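Local coordinates for putative iron-uptake ABC transport system,periplasmic iron-binding protein (Campylobacter jejuni, PDB 3E13) that binds a ferric ion directly through protein side chains and probably delivers it in the periplasm to an ABC transporter for iron uptake, at residues R10-D15 against T198-L203; S269-P274 against S282-D287; K158-W163 against V309-E314; S144-A149 against E303-A308. One frame throughout, in Å; residues are numbered along the deposited sequence.

Contact 1. Residues R10-D15 against T198-L203; sequences RHYNAD and TYYIGL. With FE (Fe (III) ion), chain B.
The phenolic oxygen of Y12 lies 1.9 Å from the iron(III) ion, and R102 donates a hydrogen bond to this OH. H11 brings NE2 to the metal at 2.2 Å. From helix 198-205, Y199 OH binds it at 2.1 Å and Y200 OH at 2.0 Å; Y143 supplies the fifth protein ligand. Y12 OH is 2.8 Å from Y199 OH, a closeness set by the shared metal. Y199 and Y200 reach one ion with different first torsions: CG of Y199 lies between the backbone N and the carbonyl carbon (chi1 58°), whereas that of Y200 is anti to the carbonyl carbon (chi1 -69°). The iron lies in the plane of the Y199 ring, and the Y12 and Y199 rings stand at 89°. A second shell steadies the first: A9 O accepts from H11 ND1, N197 bonds Y199 OH, and R10, gripping D15 side-on with NE to OD1 at 2.7 Å, sets one guanidinium face against the edge of the Y12 ring, at CD1. Four tyrosines and one histidine form a hard, oxygen-rich site in the cleft of this solute-binding protein, suited to iron(III), and the iron, helped by the charge of R102, probably keeps Y12 as phenolate.

Contact 2. Residues S269-P274 against S282-D287; sequences SNYEFP and SQTVKD
Y271 starts across from helix 283-288 with its CB 4.0 Å from V285 CG2. CG is anti to the carbonyl carbon (chi1 -53°), which brings the ring obliquely across T284: CD1 lies 3.8 Å from T284 CB and equally near S282 OG, and CE1 stays close to T284 CB and OG1. V285 fits between this residue and F273. Its CG2 sits 3.3 Å from Y271 O and near the edge of the tyrosine ring, while CG1, anti to the backbone N (chi1 173°), meets F273 CE2 at 3.5 Å. S282 OG, at the N-cap, accepts a weak bond from V285 N at 3.5 Å and bonds T267 O, while T284 OG1 bonds N206. On the other side of 269-274, E272 pairs with R10 and R102, bonds T100, and receives N270 ND2 on OE1 from above the carboxylate plane, at 2.8 Å. The loop thus turns an apolar flank to the capped helix and a carboxylate toward the iron site, where it probably tempers the arginines' positive charge.

Contact 3. Residues K158-W163 against V309-E314; sequences KEAKAW and VKIYDE
This is a helix-helix packing contact, buried on one flank and exposed on the other, joining helix 157-170 to the C-terminal helix 305-315 on the outer side of one lobe. The short segments run in the same general direction, their axes 9.5 Å apart at closest approach and crossing at -40°. I311 fills the middle. Its two branches part over the facing helix: CG2, anti to the backbone N, rests 3.6 Å from K161 CA, and CD1, at the end of the other branch, reaches A160 CB at 3.9 Å. The small alanine lets the isoleucine tip come close to the helix surface. In this periplasmic-binding-protein fold the iron lies between two lobes, and the chain's last helix here lies against two helices of one of them, since helix 142-155 also borders the pair: L148 touches both W163 and Y312. On that inner side Y312 OH meets the edge of the W163 indole in its plane, 3.6 Å from CZ3. Each polar end has its partner outside the pair: W163 NE1 bonds Y122 O and Y312 OH bonds S144 O. On the outer side K161 stretches out fully and crosses E314 at about a right angle; its CD, CE and NZ are all 3.9 Å from E314 OE1, a long and loosely directed salt bridge whose two residues are exposed to solvent.

Contact 4. Residues S144-A149 against E303-A308; sequences SKTLLA and ENIKEA
The backbones come nearest where helix 305-315 begins, with A149 CA 5.0 Å from the CA of N304, which is at the N-cap position though its side chain makes no capping bond. As part of one lobe of the solute-binding fold, the start of the C-terminal helix is laid against helix 142-155, whose beginning carries the iron ligand Y143. Alanines on both helices permit the close approach. A308 CB sits 3.6 Å from K145 O and also faces A149 N, so a methyl lies directly on the backbone of the other helix; A149 CB in turn meets the backbone C and O of N304 and lies 4.2 Å from A308 CB. I305 flanks them: CG1 is anti to the backbone N (chi1 -162°), and the following bend at chi2 carries CD1 to K145 CB, 3.6 Å away. K145 uses its CB here, and its amino end leads away. T146 OG1, on the margin near I305 CD1, is engaged with D60 and S62. L148 sets CD2 against the backbone of A308, 3.4 Å from its O.

From the N terminus, the chain passes 10-15 after strand 3-8, then crosses between lobes to 144-149 and 158-163 on the successive helices 142-155 and 157-170. It returns to 198-203, closing contact 1 over 182 intervening residues. Contact 2 follows in series as a short loop, tying 269-274 to helix 283-288 and touching contact 1 where Y199 CB meets the backbone oxygens of N270 and Y271. The C-terminal helix 305-315 then closes contact 4 and contact 3 in turn. These two cross each other, both cross contact 1, and contact 2 is nested inside both. Contacts 3 and 4 adjoin in a three-helix group; contacts 1 and 2 lie across the chain's centre, contact 1 at the iron cleft.

Contact 1. Residues R10-D15 against T198-L203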
loop_
_atom_site.group_PDB
_atom_site.type_symbol
_atom_site.label_atom_id
_atom_site.label_comp_id
_atom_site.label_asym_id
_atom_site.label_seq_id
_atom_site.Cartn_x
_atom_site.Cartn_y
_atom_site.Cartn_z
ATOM N N ARG A 10 3.799 -2.996 -7.702
ATOM C CA ARG A 10 3.417 -1.592 -7.832
ATOM C C ARG A 10 2.654 -1.416 -9.165
ATOM O O ARG A 10 2.598 -2.347 -9.999
ATOM C CB ARG A 10 4.630 -0.671 -7.704
ATOM C CG ARG A 10 5.061 -0.512 -6.269
ATOM C CD ARG A 10 6.296 0.346 -6.084
ATOM N NE ARG A 10 6.161 1.708 -6.588
ATOM C CZ ARG A 10 5.748 2.783 -5.833
ATOM N NH1 ARG A 10 5.410 2.659 -4.547
ATOM N NH2 ARG A 10 5.719 3.991 -6.408
ATOM N N HIS A 11 2.001 -0.284 -9.351
ATOM C CA HIS A 11 1.086 -0.108 -10.464
ATOM C C HIS A 11 0.937 1.379 -10.790
ATOM O O HIS A 11 -0.188 1.911 -10.868
ATOM C CB HIS A 11 -0.260 -0.777 -10.096
ATOM C CG HIS A 11 -0.624 -0.616 -8.645
ATOM N ND1 HIS A 11 -0.297 -1.550 -7.684
ATOM C CD2 HIS A 11 -1.249 0.399 -7.985
ATOM C CE1 HIS A 11 -0.706 -1.109 -6.494
ATOM N NE2 HIS A 11 -1.307 0.062 -6.659
ATOM N N TYR A 12 2.096 2.020 -10.974
ATOM C CA TYR A 12 2.186 3.473 -11.077
ATOM C C TYR A 12 3.037 3.922 -12.244
ATOM O O TYR A 12 4.122 3.385 -12.494
ATOM C CB TYR A 12 2.790 4.046 -9.799
ATOM C CG TYR A 12 2.119 3.539 -8.544
ATOM C CD1 TYR A 12 2.809 2.713 -7.649
ATOM C CD2 TYR A 12 0.788 3.769 -8.296
ATOM C CE1 TYR A 12 2.227 2.206 -6.521
ATOM C CE2 TYR A 12 0.195 3.255 -7.176
ATOM C CZ TYR A 12 0.885 2.497 -6.278
ATOM O OH TYR A 12 0.194 2.016 -5.184
ATOM N N ASN A 13 2.541 4.931 -12.943
ATOM C CA ASN A 13 3.297 5.551 -14.017
ATOM C C ASN A 13 4.573 6.195 -13.551
ATOM O O ASN A 13 5.568 6.205 -14.258
ATOM C CB ASN A 13 2.431 6.586 -14.698
ATOM C CG ASN A 13 1.817 6.067 -15.912
ATOM O OD1 ASN A 13 1.454 4.875 -15.981
ATOM N ND2 ASN A 13 1.750 6.906 -16.933
ATOM N N ALA A 14 4.588 6.719 -12.327
ATOM C CA ALA A 14 5.789 7.345 -11.795
ATOM C C ALA A 14 6.994 6.434 -11.750
ATOM O O ALA A 14 8.143 6.858 -11.880
ATOM C CB ALA A 14 5.535 7.928 -10.386
ATOM N N ASP A 15 6.765 5.140 -11.597
ATOM C CA ASP A 15 7.854 4.193 -11.519
ATOM C C ASP A 15 8.668 4.130 -12.809
ATOM O O ASP A 15 9.877 3.849 -12.747
ATOM C CB ASP A 15 7.289 2.820 -11.204
ATOM C CG ASP A 15 6.759 2.756 -9.806
ATOM O OD1 ASP A 15 6.467 1.640 -9.309
ATOM O OD2 ASP A 15 6.730 3.772 -9.101
ATOM N N THR A 198 -4.305 7.184 0.662
ATOM C CA THR A 198 -4.190 8.607 0.517
ATOM C C THR A 198 -3.619 9.065 -0.818
ATOM O O THR A 198 -4.090 10.060 -1.408
ATOM C CB THR A 198 -3.278 9.177 1.617
ATOM O OG1 THR A 198 -2.107 8.337 1.793
ATOM C CG2 THR A 198 -3.949 9.255 2.979
ATOM N N TYR A 199 -2.574 8.380 -1.288
ATOM C CA TYR A 199 -1.878 8.820 -2.500
ATOM C C TYR A 199 -2.788 8.841 -3.716
ATOM O O TYR A 199 -2.604 9.619 -4.614
ATOM C CB TYR A 199 -0.586 8.022 -2.760
ATOM C CG TYR A 199 -0.809 6.566 -2.880
ATOM C CD1 TYR A 199 -1.114 6.005 -4.104
ATOM C CD2 TYR A 199 -0.782 5.750 -1.754
ATOM C CE1 TYR A 199 -1.400 4.686 -4.206
ATOM C CE2 TYR A 199 -1.062 4.406 -1.852
ATOM C CZ TYR A 199 -1.348 3.877 -3.072
ATOM O OH TYR A 199 -1.667 2.528 -3.198
ATOM N N TYR A 200 -3.804 7.970 -3.740
ATOM C CA TYR A 200 -4.726 8.007 -4.883
ATOM C C TYR A 200 -5.459 9.335 -4.978
ATOM O O TYR A 200 -5.776 9.772 -6.089
ATOM C CB TYR A 200 -5.777 6.870 -4.849
ATOM C CG TYR A 200 -5.129 5.510 -5.087
ATOM C CD1 TYR A 200 -4.541 5.218 -6.293
ATOM C CD2 TYR A 200 -5.140 4.511 -4.098
ATOM C CE1 TYR A 200 -3.942 3.972 -6.523
ATOM C CE2 TYR A 200 -4.524 3.314 -4.294
ATOM C CZ TYR A 200 -3.933 3.031 -5.492
ATOM O OH TYR A 200 -3.334 1.848 -5.740
ATOM N N ILE A 201 -5.751 9.986 -3.839
ATOM C CA ILE A 201 -6.420 11.291 -3.880
ATOM C C ILE A 201 -5.505 12.299 -4.574
ATOM O O ILE A 201 -5.953 13.083 -5.404
ATOM C CB ILE A 201 -6.832 11.789 -2.453
ATOM C CG1 ILE A 201 -7.814 10.791 -1.855
ATOM C CG2 ILE A 201 -7.369 13.220 -2.503
ATOM C CD1 ILE A 201 -8.155 11.044 -0.427
ATOM N N GLY A 202 -4.208 12.250 -4.274
ATOM C CA GLY A 202 -3.262 13.056 -4.999
ATOM C C GLY A 202 -3.095 12.760 -6.455
ATOM O O GLY A 202 -2.987 13.673 -7.265
ATOM N N LEU A 203 -3.062 11.474 -6.804
ATOM C CA LEU A 203 -2.909 11.082 -8.186
ATOM C C LEU A 203 -4.105 11.604 -8.979
ATOM O O LEU A 203 -3.954 12.106 -10.090
ATOM C CB LEU A 203 -2.829 9.556 -8.328
ATOM C CG LEU A 203 -1.465 8.959 -8.029
ATOM C CD1 LEU A 203 -1.527 7.441 -7.941
ATOM C CD2 LEU A 203 -0.457 9.384 -9.017
HETATM FE FE FE B . -1.619 1.366 -4.917
#

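Contact 2. Residues S269-P274 against S282-D287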
loop_
_atom_site.group_PDB
_atom_site.type_symbol
_atom_site.label_atom_id
_atom_site.label_comp_id
_atom_site.label_asym_id
_atom_site.label_seq_id
_atom_site.Cartn_x
_atom_site.Cartn_y
_atom_site.Cartn_z
ATOM N N SER A 269 5.366 13.116 -7.533
ATOM C CA SER A 269 4.738 12.527 -8.691
ATOM C C SER A 269 3.777 11.373 -8.365
ATOM O O SER A 269 2.875 11.129 -9.153
ATOM C CB SER A 269 5.795 12.066 -9.707
ATOM O OG SER A 269 6.482 13.227 -10.216
ATOM N N ASN A 270 3.960 10.716 -7.228
ATOM C CA ASN A 270 3.065 9.636 -6.811
ATOM C C ASN A 270 2.295 9.883 -5.537
ATOM O O ASN A 270 1.471 9.055 -5.167
ATOM C CB ASN A 270 3.780 8.267 -6.767
ATOM C CG ASN A 270 2.865 7.139 -7.203
ATOM O OD1 ASN A 270 2.233 7.247 -8.271
ATOM N ND2 ASN A 270 2.775 6.084 -6.397
ATOM N N TYR A 271 2.530 11.022 -4.877
ATOM C CA TYR A 271 1.767 11.466 -3.736
ATOM C C TYR A 271 1.827 10.565 -2.517
ATOM O O TYR A 271 0.968 10.647 -1.671
ATOM C CB TYR A 271 0.322 11.811 -4.182
ATOM C CG TYR A 271 0.429 12.788 -5.353
ATOM C CD1 TYR A 271 0.803 14.110 -5.145
ATOM C CD2 TYR A 271 0.339 12.344 -6.661
ATOM C CE1 TYR A 271 0.987 14.949 -6.204
ATOM C CE2 TYR A 271 0.493 13.185 -7.714
ATOM C CZ TYR A 271 0.822 14.494 -7.481
ATOM O OH TYR A 271 1.045 15.367 -8.538
ATOM N N GLU A 272 2.907 9.795 -2.430
ATOM C CA GLU A 272 3.154 8.937 -1.273
ATOM C C GLU A 272 3.950 9.699 -0.243
ATOM O O GLU A 272 4.435 10.807 -0.511
ATOM C CB GLU A 272 3.870 7.664 -1.673
ATOM C CG GLU A 272 3.083 6.794 -2.657
ATOM C CD GLU A 272 3.872 5.606 -3.155
ATOM O OE1 GLU A 272 4.519 5.738 -4.213
ATOM O OE2 GLU A 272 3.825 4.562 -2.478
ATOM N N PHE A 273 4.046 9.139 0.955
ATOM C CA PHE A 273 4.916 9.706 2.015
ATOM C C PHE A 273 6.309 9.118 1.866
ATOM O O PHE A 273 6.486 7.891 1.845
ATOM C CB PHE A 273 4.373 9.399 3.420
ATOM C CG PHE A 273 2.975 9.902 3.672
ATOM C CD1 PHE A 273 1.940 9.024 3.813
ATOM C CD2 PHE A 273 2.728 11.251 3.860
ATOM C CE1 PHE A 273 0.630 9.508 4.045
ATOM C CE2 PHE A 273 1.428 11.717 4.088
ATOM C CZ PHE A 273 0.411 10.825 4.192
ATOM N N PRO A 274 7.349 9.954 1.822
ATOM C CA PRO A 274 8.726 9.433 1.792
ATOM C C PRO A 274 9.093 8.689 3.052
ATOM O O PRO A 274 8.587 8.996 4.152
ATOM C CB PRO A 274 9.589 10.689 1.723
ATOM C CG PRO A 274 8.723 11.760 2.318
ATOM C CD PRO A 274 7.318 11.428 1.905
ATOM N N SER A 282 5.227 16.827 -0.928
ATOM C CA SER A 282 4.694 17.599 -2.025
ATOM C C SER A 282 3.494 18.390 -1.490
ATOM O O SER A 282 2.933 18.073 -0.431
ATOM C CB SER A 282 4.228 16.693 -3.157
ATOM O OG SER A 282 3.180 15.877 -2.711
ATOM N N GLN A 283 3.142 19.461 -2.191
ATOM C CA GLN A 283 2.109 20.360 -1.664
ATOM C C GLN A 283 0.732 19.682 -1.545
ATOM O O GLN A 283 -0.006 19.916 -0.595
ATOM C CB GLN A 283 1.958 21.614 -2.540
ATOM C CG GLN A 283 3.240 22.280 -2.918
ATOM C CD GLN A 283 4.241 22.419 -1.813
ATOM O OE1 GLN A 283 5.461 22.084 -2.021
ATOM N NE2 GLN A 283 3.820 22.887 -0.663
ATOM N N THR A 284 0.409 18.821 -2.503
ATOM C CA THR A 284 -0.811 18.027 -2.453
ATOM C C THR A 284 -0.843 17.157 -1.211
ATOM O O THR A 284 -1.853 17.025 -0.535
ATOM C CB THR A 284 -0.866 17.154 -3.699
ATOM O OG1 THR A 284 -1.072 17.991 -4.851
ATOM C CG2 THR A 284 -2.007 16.233 -3.686
ATOM N N VAL A 285 0.276 16.529 -0.909
ATOM C CA VAL A 285 0.311 15.650 0.252
ATOM C C VAL A 285 0.213 16.482 1.562
ATOM O O VAL A 285 -0.408 16.073 2.503
ATOM C CB VAL A 285 1.599 14.782 0.236
ATOM C CG1 VAL A 285 1.766 13.984 1.475
ATOM C CG2 VAL A 285 1.572 13.841 -0.994
ATOM N N LYS A 286 0.835 17.640 1.626
ATOM C CA LYS A 286 0.643 18.491 2.775
ATOM C C LYS A 286 -0.815 18.842 2.990
ATOM O O LYS A 286 -1.291 18.903 4.114
ATOM C CB LYS A 286 1.430 19.789 2.580
ATOM C CG LYS A 286 2.945 19.620 2.566
ATOM C CD LYS A 286 3.658 20.969 2.362
ATOM C CE LYS A 286 5.186 20.809 2.550
ATOM N NZ LYS A 286 5.586 20.029 3.808
ATOM N N ASP A 287 -1.534 18.994 1.892
ATOM C CA ASP A 287 -2.978 19.338 1.974
ATOM C C ASP A 287 -3.838 18.193 2.495
ATOM O O ASP A 287 -5.003 18.417 2.880
ATOM C CB ASP A 287 -3.474 19.766 0.580
ATOM C CG ASP A 287 -3.281 21.245 0.312
ATOM O OD1 ASP A 287 -3.505 21.617 -0.846
ATOM O OD2 ASP A 287 -2.911 22.039 1.199
#

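Contact 3. Residues K158-W163 against V309-E314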
loop_
_atom_site.group_PDB
_atom_site.type_symbol
_atom_site.label_atom_id
_atom_site.label_comp_id
_atom_site.label_asym_id
_atom_site.label_seq_id
_atom_site.Cartn_x
_atom_site.Cartn_y
_atom_site.Cartn_z
ATOM N N LYS A 158 -11.859 -11.929 16.945
ATOM C CA LYS A 158 -13.318 -11.892 16.972
ATOM C C LYS A 158 -13.812 -10.542 16.544
ATOM O O LYS A 158 -14.778 -10.442 15.763
ATOM C CB LYS A 158 -13.892 -12.336 18.349
ATOM C CG LYS A 158 -13.563 -13.792 18.687
ATOM C CD LYS A 158 -14.193 -14.229 19.986
ATOM C CE LYS A 158 -13.899 -15.638 20.308
ATOM N NZ LYS A 158 -14.400 -16.600 19.218
ATOM N N GLU A 159 -13.164 -9.464 16.962
ATOM C CA GLU A 159 -13.510 -8.173 16.395
ATOM C C GLU A 159 -13.235 -8.165 14.891
ATOM O O GLU A 159 -14.031 -7.694 14.150
ATOM C CB GLU A 159 -12.689 -7.056 17.034
ATOM C CG GLU A 159 -12.761 -5.685 16.371
ATOM C CD GLU A 159 -14.159 -5.111 16.254
ATOM O OE1 GLU A 159 -14.404 -4.361 15.264
ATOM O OE2 GLU A 159 -15.011 -5.441 17.114
ATOM N N ALA A 160 -12.112 -8.733 14.465
ATOM C CA ALA A 160 -11.800 -8.830 13.026
ATOM C C ALA A 160 -12.887 -9.514 12.219
ATOM O O ALA A 160 -13.261 -9.016 11.154
ATOM C CB ALA A 160 -10.447 -9.515 12.785
ATOM N N LYS A 161 -13.415 -10.635 12.711
ATOM C CA LYS A 161 -14.417 -11.375 11.954
ATOM C C LYS A 161 -15.694 -10.574 11.940
ATOM O O LYS A 161 -16.349 -10.476 10.920
ATOM C CB LYS A 161 -14.657 -12.752 12.549
ATOM C CG LYS A 161 -15.594 -13.580 11.723
ATOM C CD LYS A 161 -15.707 -14.977 12.289
ATOM C CE LYS A 161 -16.804 -15.736 11.570
ATOM N NZ LYS A 161 -16.979 -17.103 12.162
ATOM N N ALA A 162 -16.084 -10.004 13.082
ATOM C CA ALA A 162 -17.283 -9.189 13.123
ATOM C C ALA A 162 -17.189 -7.972 12.171
ATOM O O ALA A 162 -18.174 -7.611 11.513
ATOM C CB ALA A 162 -17.553 -8.763 14.507
ATOM N N TRP A 163 -16.007 -7.363 12.128
ATOM C CA TRP A 163 -15.745 -6.251 11.217
ATOM C C TRP A 163 -15.888 -6.656 9.768
ATOM O O TRP A 163 -16.609 -5.992 9.020
ATOM C CB TRP A 163 -14.359 -5.687 11.458
ATOM C CG TRP A 163 -14.056 -4.504 10.612
ATOM C CD1 TRP A 163 -14.394 -3.190 10.859
ATOM C CD2 TRP A 163 -13.313 -4.505 9.414
ATOM N NE1 TRP A 163 -13.912 -2.382 9.863
ATOM C CE2 TRP A 163 -13.244 -3.161 8.949
ATOM C CE3 TRP A 163 -12.726 -5.514 8.627
ATOM C CZ2 TRP A 163 -12.571 -2.817 7.775
ATOM C CZ3 TRP A 163 -12.079 -5.160 7.464
ATOM C CH2 TRP A 163 -12.011 -3.838 7.044
ATOM N N VAL A 309 -6.755 -13.690 5.710
ATOM C CA VAL A 309 -7.260 -14.370 4.525
ATOM C C VAL A 309 -8.433 -15.303 4.890
ATOM O O VAL A 309 -9.491 -15.278 4.277
ATOM C CB VAL A 309 -6.119 -15.134 3.790
ATOM C CG1 VAL A 309 -6.691 -16.096 2.717
ATOM C CG2 VAL A 309 -5.139 -14.158 3.209
ATOM N N LYS A 310 -8.225 -16.098 5.928
ATOM C CA LYS A 310 -9.232 -17.076 6.360
ATOM C C LYS A 310 -10.500 -16.392 6.840
ATOM O O LYS A 310 -11.591 -16.843 6.556
ATOM C CB LYS A 310 -8.650 -17.991 7.413
ATOM C CG LYS A 310 -7.776 -19.056 6.808
ATOM C CD LYS A 310 -6.948 -19.707 7.858
ATOM C CE LYS A 310 -6.210 -20.917 7.297
ATOM N NZ LYS A 310 -5.274 -21.517 8.266
ATOM N N ILE A 311 -10.360 -15.289 7.566
ATOM C CA ILE A 311 -11.529 -14.567 7.997
ATOM C C ILE A 311 -12.321 -13.983 6.868
ATOM O O ILE A 311 -13.555 -14.124 6.849
ATOM C CB ILE A 311 -11.136 -13.497 9.023
ATOM C CG1 ILE A 311 -10.674 -14.162 10.307
ATOM C CG2 ILE A 311 -12.297 -12.479 9.297
ATOM C CD1 ILE A 311 -10.233 -13.139 11.409
ATOM N N TYR A 312 -11.674 -13.341 5.892
ATOM C CA TYR A 312 -12.427 -12.810 4.801
ATOM C C TYR A 312 -13.144 -13.967 4.055
ATOM O O TYR A 312 -14.291 -13.785 3.636
ATOM C CB TYR A 312 -11.501 -12.101 3.824
ATOM C CG TYR A 312 -11.199 -10.641 4.119
ATOM C CD1 TYR A 312 -9.898 -10.146 3.981
ATOM C CD2 TYR A 312 -12.199 -9.738 4.410
ATOM C CE1 TYR A 312 -9.619 -8.778 4.181
ATOM C CE2 TYR A 312 -11.903 -8.365 4.625
ATOM C CZ TYR A 312 -10.636 -7.910 4.501
ATOM O OH TYR A 312 -10.382 -6.556 4.665
ATOM N N ASP A 313 -12.454 -15.087 3.865
ATOM C CA ASP A 313 -12.994 -16.243 3.122
ATOM C C ASP A 313 -14.239 -16.754 3.884
ATOM O O ASP A 313 -15.263 -17.055 3.271
ATOM C CB ASP A 313 -11.958 -17.393 2.994
ATOM C CG ASP A 313 -10.867 -17.181 1.932
ATOM O OD1 ASP A 313 -10.832 -16.171 1.172
ATOM O OD2 ASP A 313 -9.930 -18.036 1.797
ATOM N N GLU A 314 -14.148 -16.812 5.216
ATOM C CA GLU A 314 -15.188 -17.356 6.110
ATOM C C GLU A 314 -16.469 -16.564 6.105
ATOM O O GLU A 314 -17.544 -17.165 6.134
ATOM C CB GLU A 314 -14.724 -17.390 7.574
ATOM C CG GLU A 314 -13.663 -18.400 7.922
ATOM C CD GLU A 314 -13.051 -18.181 9.306
ATOM O OE1 GLU A 314 -13.691 -17.564 10.206
ATOM O OE2 GLU A 314 -11.892 -18.609 9.498
#

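Contact 4. Residues S144-A149 against E303-A308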
loop_
_atom_site.group_PDB
_atom_site.type_symbol
_atom_site.label_atom_id
_atom_site.label_comp_id
_atom_site.label_asym_id
_atom_site.label_seq_id
_atom_site.Cartn_x
_atom_site.Cartn_y
_atom_site.Cartn_z
ATOM N N SER A 144 -6.535 -4.672 1.421
ATOM C CA SER A 144 -7.649 -5.137 2.226
ATOM C C SER A 144 -7.191 -6.180 3.208
ATOM O O SER A 144 -7.609 -6.158 4.374
ATOM C CB SER A 144 -8.755 -5.779 1.345
ATOM O OG SER A 144 -9.280 -4.871 0.410
ATOM N N LYS A 145 -6.351 -7.100 2.743
ATOM C CA LYS A 145 -5.799 -8.171 3.585
ATOM C C LYS A 145 -4.977 -7.568 4.725
ATOM O O LYS A 145 -5.125 -7.967 5.863
ATOM C CB LYS A 145 -4.959 -9.099 2.773
ATOM C CG LYS A 145 -5.803 -9.910 1.853
ATOM C CD LYS A 145 -5.045 -10.953 1.128
ATOM C CE LYS A 145 -4.106 -10.397 0.130
ATOM N NZ LYS A 145 -3.486 -11.515 -0.762
ATOM N N THR A 146 -4.148 -6.585 4.423
ATOM C CA THR A 146 -3.296 -5.993 5.427
ATOM C C THR A 146 -4.055 -5.118 6.400
ATOM O O THR A 146 -3.765 -5.141 7.579
ATOM C CB THR A 146 -2.118 -5.278 4.786
ATOM O OG1 THR A 146 -1.296 -6.281 4.137
ATOM C CG2 THR A 146 -1.250 -4.568 5.839
ATOM N N LEU A 147 -5.077 -4.412 5.944
ATOM C CA LEU A 147 -5.924 -3.694 6.861
ATOM C C LEU A 147 -6.576 -4.640 7.872
ATOM O O LEU A 147 -6.596 -4.376 9.063
ATOM C CB LEU A 147 -6.951 -2.839 6.121
ATOM C CG LEU A 147 -8.012 -2.078 6.918
ATOM C CD1 LEU A 147 -7.327 -1.048 7.850
ATOM C CD2 LEU A 147 -8.963 -1.374 5.974
ATOM N N LEU A 148 -7.142 -5.770 7.402
ATOM C CA LEU A 148 -7.776 -6.691 8.310
ATOM C C LEU A 148 -6.763 -7.312 9.271
ATOM O O LEU A 148 -7.032 -7.477 10.458
ATOM C CB LEU A 148 -8.491 -7.797 7.547
ATOM C CG LEU A 148 -9.239 -8.776 8.456
ATOM C CD1 LEU A 148 -10.286 -8.112 9.265
ATOM C CD2 LEU A 148 -9.885 -9.860 7.585
ATOM N N ALA A 149 -5.592 -7.639 8.766
ATOM C CA ALA A 149 -4.495 -8.124 9.609
ATOM C C ALA A 149 -4.168 -7.130 10.729
ATOM O O ALA A 149 -3.902 -7.536 11.850
ATOM C CB ALA A 149 -3.284 -8.429 8.783
ATOM N N GLU A 303 2.306 -10.450 10.626
ATOM C CA GLU A 303 2.212 -11.734 11.321
ATOM C C GLU A 303 0.802 -12.325 11.318
ATOM O O GLU A 303 0.622 -13.521 11.643
ATOM C CB GLU A 303 2.689 -11.606 12.754
ATOM C CG GLU A 303 4.183 -11.387 12.779
ATOM C CD GLU A 303 4.777 -11.140 14.155
ATOM O OE1 GLU A 303 5.983 -10.816 14.194
ATOM O OE2 GLU A 303 4.082 -11.241 15.168
ATOM N N ASN A 304 -0.191 -11.507 10.994
ATOM C CA ASN A 304 -1.570 -11.932 11.021
ATOM C C ASN A 304 -2.212 -12.122 9.651
ATOM O O ASN A 304 -3.440 -12.246 9.535
ATOM C CB ASN A 304 -2.359 -10.923 11.828
ATOM C CG ASN A 304 -1.885 -10.870 13.277
ATOM O OD1 ASN A 304 -2.260 -11.713 14.077
ATOM N ND2 ASN A 304 -1.026 -9.900 13.615
ATOM N N ILE A 305 -1.386 -12.186 8.622
ATOM C CA ILE A 305 -1.907 -12.206 7.278
ATOM C C ILE A 305 -2.650 -13.505 6.950
ATOM O O ILE A 305 -3.678 -13.451 6.281
ATOM C CB ILE A 305 -0.821 -11.883 6.195
ATOM C CG1 ILE A 305 -1.462 -11.486 4.882
ATOM C CG2 ILE A 305 0.205 -13.011 6.060
ATOM C CD1 ILE A 305 -2.224 -10.134 4.934
ATOM N N LYS A 306 -2.144 -14.643 7.418
ATOM C CA LYS A 306 -2.802 -15.915 7.082
ATOM C C LYS A 306 -4.219 -15.952 7.644
ATOM O O LYS A 306 -5.152 -16.402 6.984
ATOM C CB LYS A 306 -1.968 -17.061 7.601
ATOM C CG LYS A 306 -0.678 -17.277 6.879
ATOM C CD LYS A 306 0.142 -18.320 7.613
ATOM C CE LYS A 306 1.566 -18.458 7.206
ATOM N NZ LYS A 306 2.130 -19.576 8.128
ATOM N N GLU A 307 -4.380 -15.501 8.881
ATOM C CA GLU A 307 -5.674 -15.502 9.536
ATOM C C GLU A 307 -6.630 -14.486 8.894
ATOM O O GLU A 307 -7.809 -14.731 8.749
ATOM C CB GLU A 307 -5.506 -15.225 11.036
ATOM C CG GLU A 307 -6.835 -15.346 11.774
ATOM C CD GLU A 307 -6.685 -15.300 13.277
ATOM O OE1 GLU A 307 -5.803 -14.589 13.787
ATOM O OE2 GLU A 307 -7.446 -16.005 13.985
ATOM N N ALA A 308 -6.108 -13.330 8.461
ATOM C CA ALA A 308 -6.928 -12.362 7.745
ATOM C C ALA A 308 -7.541 -12.972 6.496
ATOM O O ALA A 308 -8.716 -12.770 6.240
ATOM C CB ALA A 308 -6.073 -11.154 7.347
#